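Fusarinine C esterase sidJ (Aspergillus fumigatus, PDB 6GUP) hydrolyses the siderophore fusarinine C to fusarinine, releasing its iron, but does not cleave triacetylfusarinine C. Local coordinates at residues Gly209-Ala217 and Thr227-Leu235. Sequence-based numbering, arbitrary orientation.
Sequences GTDVLLPLA and TPLSARRFL
Pro228 offers an apolar flank to Leu216, whose CD2 lies 3.7 Å from Pro228 CA. Leu216 reaches across with CG anti to its backbone N (chi1 -158°). At Leu229 the backbones meet: Leu214 N donates to Leu229 O at 2.8 Å, and a water bridges Leu229 N to Leu214 O. Ser230 and Leu213 form a single antiparallel bridge, a non-hydrogen-bonded pair with CA atoms 4.1 Å apart. Serine suits this last position before helix 231-238, because its OG accepts from Arg233 N (3.1 Å) as an N-cap and is also hydrogen-bonded to Trp81 O. Ala231 N closes the bridge by donating to Val212 O at 2.7 Å; the small CB of Ala231 lies against Val212 and also touches Ala202 of helix 185-205. Bent at chi3 (-68°), the Arg232 chain brings its guanidinium to Asp211 and grips it side-on: NH2 and NE lie 3.1 and 3.3 Å from Asp211 OD1. That oxygen sits in the guanidinium plane, yet both nitrogens approach it from one face of the carboxylate, the two planes being 46° apart. A second water donates to the same OD1 and accepts from Arg232 N, tying the first turn of the helix to the aspartate. Phe234 adds a further apolar contact: Leu214 CD1 lies 3.6 Å from Phe234 CB and meets the phenylalanine ring obliquely, while helix 185-205 packs against the phenylalanine. Strand 211-213 also pairs antiparallel with a strand of the second subunit, where Leu213 packs on Leu213 of that chain. The chemistry thus joins the helix start to a dimer-interface strand by directional backbone bonds and an ion pair, with apolar side chains packing around them; the paired charges probably stabilise each other's ionised forms.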
loop_
_atom_site.group_PDB
_atom_site.type_symbol
_atom_site.label_atom_id
_atom_site.label_comp_id
_atom_site.label_asym_id
_atom_site.label_seq_id
_atom_site.Cartn_x
_atom_site.Cartn_y
_atom_site.Cartn_z
ATOM N N GLY A 209 -13.196 17.621 9.440
ATOM C CA GLY A 209 -12.400 17.075 8.341
ATOM C C GLY A 209 -10.954 16.728 8.668
ATOM O O GLY A 209 -10.303 16.042 7.877
ATOM N N THR A 210 -10.439 17.195 9.811
ATOM C CA THR A 210 -9.071 16.880 10.229
ATOM C C THR A 210 -9.018 15.574 11.011
ATOM O O THR A 210 -10.032 15.110 11.542
ATOM C CB THR A 210 -8.444 17.985 11.110
ATOM O OG1 THR A 210 -9.175 18.113 12.335
ATOM C CG2 THR A 210 -8.436 19.314 10.393
ATOM N N ASP A 211 -7.820 14.997 11.075
ATOM C CA ASP A 211 -7.540 13.811 11.881
ATOM C C ASP A 211 -6.272 14.043 12.689
ATOM O O ASP A 211 -5.207 14.279 12.116
ATOM C CB ASP A 211 -7.360 12.579 10.987
ATOM C CG ASP A 211 -8.668 11.891 10.669
ATOM O OD1 ASP A 211 -9.326 11.391 11.608
ATOM O OD2 ASP A 211 -9.044 11.843 9.480
ATOM N N VAL A 212 -6.394 13.977 14.013
ATOM C CA VAL A 212 -5.245 14.068 14.908
ATOM C C VAL A 212 -4.653 12.668 15.041
ATOM O O VAL A 212 -5.246 11.799 15.682
ATOM C CB VAL A 212 -5.640 14.622 16.297
ATOM C CG1 VAL A 212 -4.423 14.707 17.213
ATOM C CG2 VAL A 212 -6.290 15.993 16.155
ATOM N N LEU A 213 -3.491 12.456 14.426
ATOM C CA LEU A 213 -2.789 11.177 14.516
ATOM C C LEU A 213 -2.079 11.098 15.858
ATOM O O LEU A 213 -1.284 11.979 16.195
ATOM C CB LEU A 213 -1.777 11.017 13.381
ATOM C CG LEU A 213 -2.288 11.160 11.945
ATOM C CD1 LEU A 213 -1.142 10.894 10.984
ATOM C CD2 LEU A 213 -3.462 10.235 11.647
ATOM N N LEU A 214 -2.373 10.046 16.620
ATOM C CA LEU A 214 -1.759 9.845 17.927
ATOM C C LEU A 214 -0.349 9.282 17.738
ATOM O O LEU A 214 -0.073 8.659 16.708
ATOM C CB LEU A 214 -2.610 8.907 18.788
ATOM C CG LEU A 214 -4.051 9.375 19.041
ATOM C CD1 LEU A 214 -4.880 8.259 19.657
ATOM C CD2 LEU A 214 -4.086 10.614 19.922
ATOM N N PRO A 215 0.551 9.502 18.721
ATOM C CA PRO A 215 1.944 9.070 18.555
ATOM C C PRO A 215 2.085 7.556 18.421
ATOM O O PRO A 215 1.491 6.807 19.200
ATOM C CB PRO A 215 2.634 9.561 19.839
ATOM C CG PRO A 215 1.711 10.562 20.432
ATOM C CD PRO A 215 0.336 10.129 20.037
ATOM N N LEU A 216 2.867 7.129 17.432
ATOM C CA LEU A 216 3.102 5.707 17.171
ATOM C C LEU A 216 3.846 5.056 18.345
ATOM O O LEU A 216 3.559 3.912 18.702
ATOM C CB LEU A 216 3.871 5.525 15.849
ATOM C CG LEU A 216 3.819 4.202 15.070
ATOM C CD1 LEU A 216 4.549 3.082 15.790
ATOM C CD2 LEU A 216 2.398 3.782 14.713
ATOM N N ALA A 217 4.779 5.798 18.945
ATOM C CA ALA A 217 5.487 5.358 20.156
ATOM C C ALA A 217 4.530 4.875 21.248
ATOM O O ALA A 217 4.765 3.838 21.864
ATOM C CB ALA A 217 6.361 6.481 20.698
ATOM N N THR A 227 -0.430 -0.550 13.938
ATOM C CA THR A 227 -0.693 0.350 12.812
ATOM C C THR A 227 -0.975 1.738 13.404
ATOM O O THR A 227 -1.440 1.828 14.545
ATOM C CB THR A 227 -1.856 -0.170 11.916
ATOM O OG1 THR A 227 -2.085 0.724 10.823
ATOM C CG2 THR A 227 -3.152 -0.337 12.682
ATOM N N PRO A 228 -0.675 2.824 12.653
ATOM C CA PRO A 228 -0.956 4.173 13.167
ATOM C C PRO A 228 -2.438 4.401 13.462
ATOM O O PRO A 228 -3.292 3.764 12.842
ATOM C CB PRO A 228 -0.486 5.089 12.027
ATOM C CG PRO A 228 -0.468 4.217 10.820
ATOM C CD PRO A 228 0.003 2.899 11.347
ATOM N N LEU A 229 -2.726 5.299 14.402
ATOM C CA LEU A 229 -4.096 5.541 14.849
ATOM C C LEU A 229 -4.420 7.025 14.942
ATOM O O LEU A 229 -3.700 7.788 15.592
ATOM C CB LEU A 229 -4.335 4.882 16.212
ATOM C CG LEU A 229 -4.371 3.351 16.260
ATOM C CD1 LEU A 229 -4.451 2.876 17.702
ATOM C CD2 LEU A 229 -5.539 2.789 15.460
ATOM N N SER A 230 -5.512 7.420 14.288
ATOM C CA SER A 230 -6.114 8.730 14.500
ATOM C C SER A 230 -6.847 8.716 15.837
ATOM O O SER A 230 -7.150 7.649 16.383
ATOM C CB SER A 230 -7.083 9.088 13.368
ATOM O OG SER A 230 -8.263 8.301 13.421
ATOM N N ALA A 231 -7.122 9.907 16.357
ATOM C CA ALA A 231 -7.872 10.060 17.605
ATOM C C ALA A 231 -9.274 9.463 17.501
ATOM O O ALA A 231 -9.725 8.769 18.414
ATOM C CB ALA A 231 -7.958 11.526 17.992
ATOM N N ARG A 232 -9.950 9.735 16.385
ATOM C CA ARG A 232 -11.296 9.205 16.148
ATOM C C ARG A 232 -11.321 7.687 16.039
ATOM O O ARG A 232 -12.240 7.047 16.557
ATOM C CB ARG A 232 -11.922 9.818 14.894
ATOM C CG ARG A 232 -12.391 11.244 15.105
ATOM C CD ARG A 232 -13.178 11.755 13.913
ATOM N NE ARG A 232 -12.352 11.927 12.721
ATOM C CZ ARG A 232 -12.780 12.451 11.571
ATOM N NH1 ARG A 232 -14.037 12.873 11.432
ATOM N NH2 ARG A 232 -11.946 12.562 10.545
ATOM N N ARG A 233 -10.322 7.117 15.369
ATOM C CA ARG A 233 -10.234 5.666 15.250
ATOM C C ARG A 233 -9.924 4.999 16.581
ATOM O O ARG A 233 -10.513 3.971 16.907
ATOM C CB ARG A 233 -9.200 5.241 14.215
ATOM C CG ARG A 233 -9.422 3.801 13.821
ATOM C CD ARG A 233 -8.373 3.180 12.920
ATOM N NE ARG A 233 -8.340 1.732 13.147
ATOM C CZ ARG A 233 -9.356 0.889 12.924
ATOM N NH1 ARG A 233 -10.528 1.308 12.439
ATOM N NH2 ARG A 233 -9.200 -0.406 13.189
ATOM N N PHE A 234 -8.995 5.578 17.336
ATOM C CA PHE A 234 -8.649 5.060 18.655
ATOM C C PHE A 234 -9.847 5.074 19.617
ATOM O O PHE A 234 -10.033 4.123 20.379
ATOM C CB PHE A 234 -7.472 5.844 19.245
ATOM C CG PHE A 234 -7.155 5.479 20.664
ATOM C CD1 PHE A 234 -6.194 4.518 20.959
ATOM C CD2 PHE A 234 -7.833 6.089 21.709
ATOM C CE1 PHE A 234 -5.913 4.178 22.274
ATOM C CE2 PHE A 234 -7.561 5.751 23.019
ATOM C CZ PHE A 234 -6.596 4.801 23.306
ATOM N N LEU A 235 -10.640 6.148 19.585
ATOM C CA LEU A 235 -11.839 6.261 20.438
ATOM C C LEU A 235 -12.861 5.162 20.191
ATOM O O LEU A 235 -13.508 4.692 21.128
ATOM C CB LEU A 235 -12.532 7.621 20.273
ATOM C CG LEU A 235 -11.973 8.802 21.064
ATOM C CD1 LEU A 235 -12.891 10.001 20.889
ATOM C CD2 LEU A 235 -11.800 8.479 22.542
HETATM O O HOH W 1 -9.029 11.933 14.469
HETATM O O HOH W 2 -0.369 5.943 16.134
#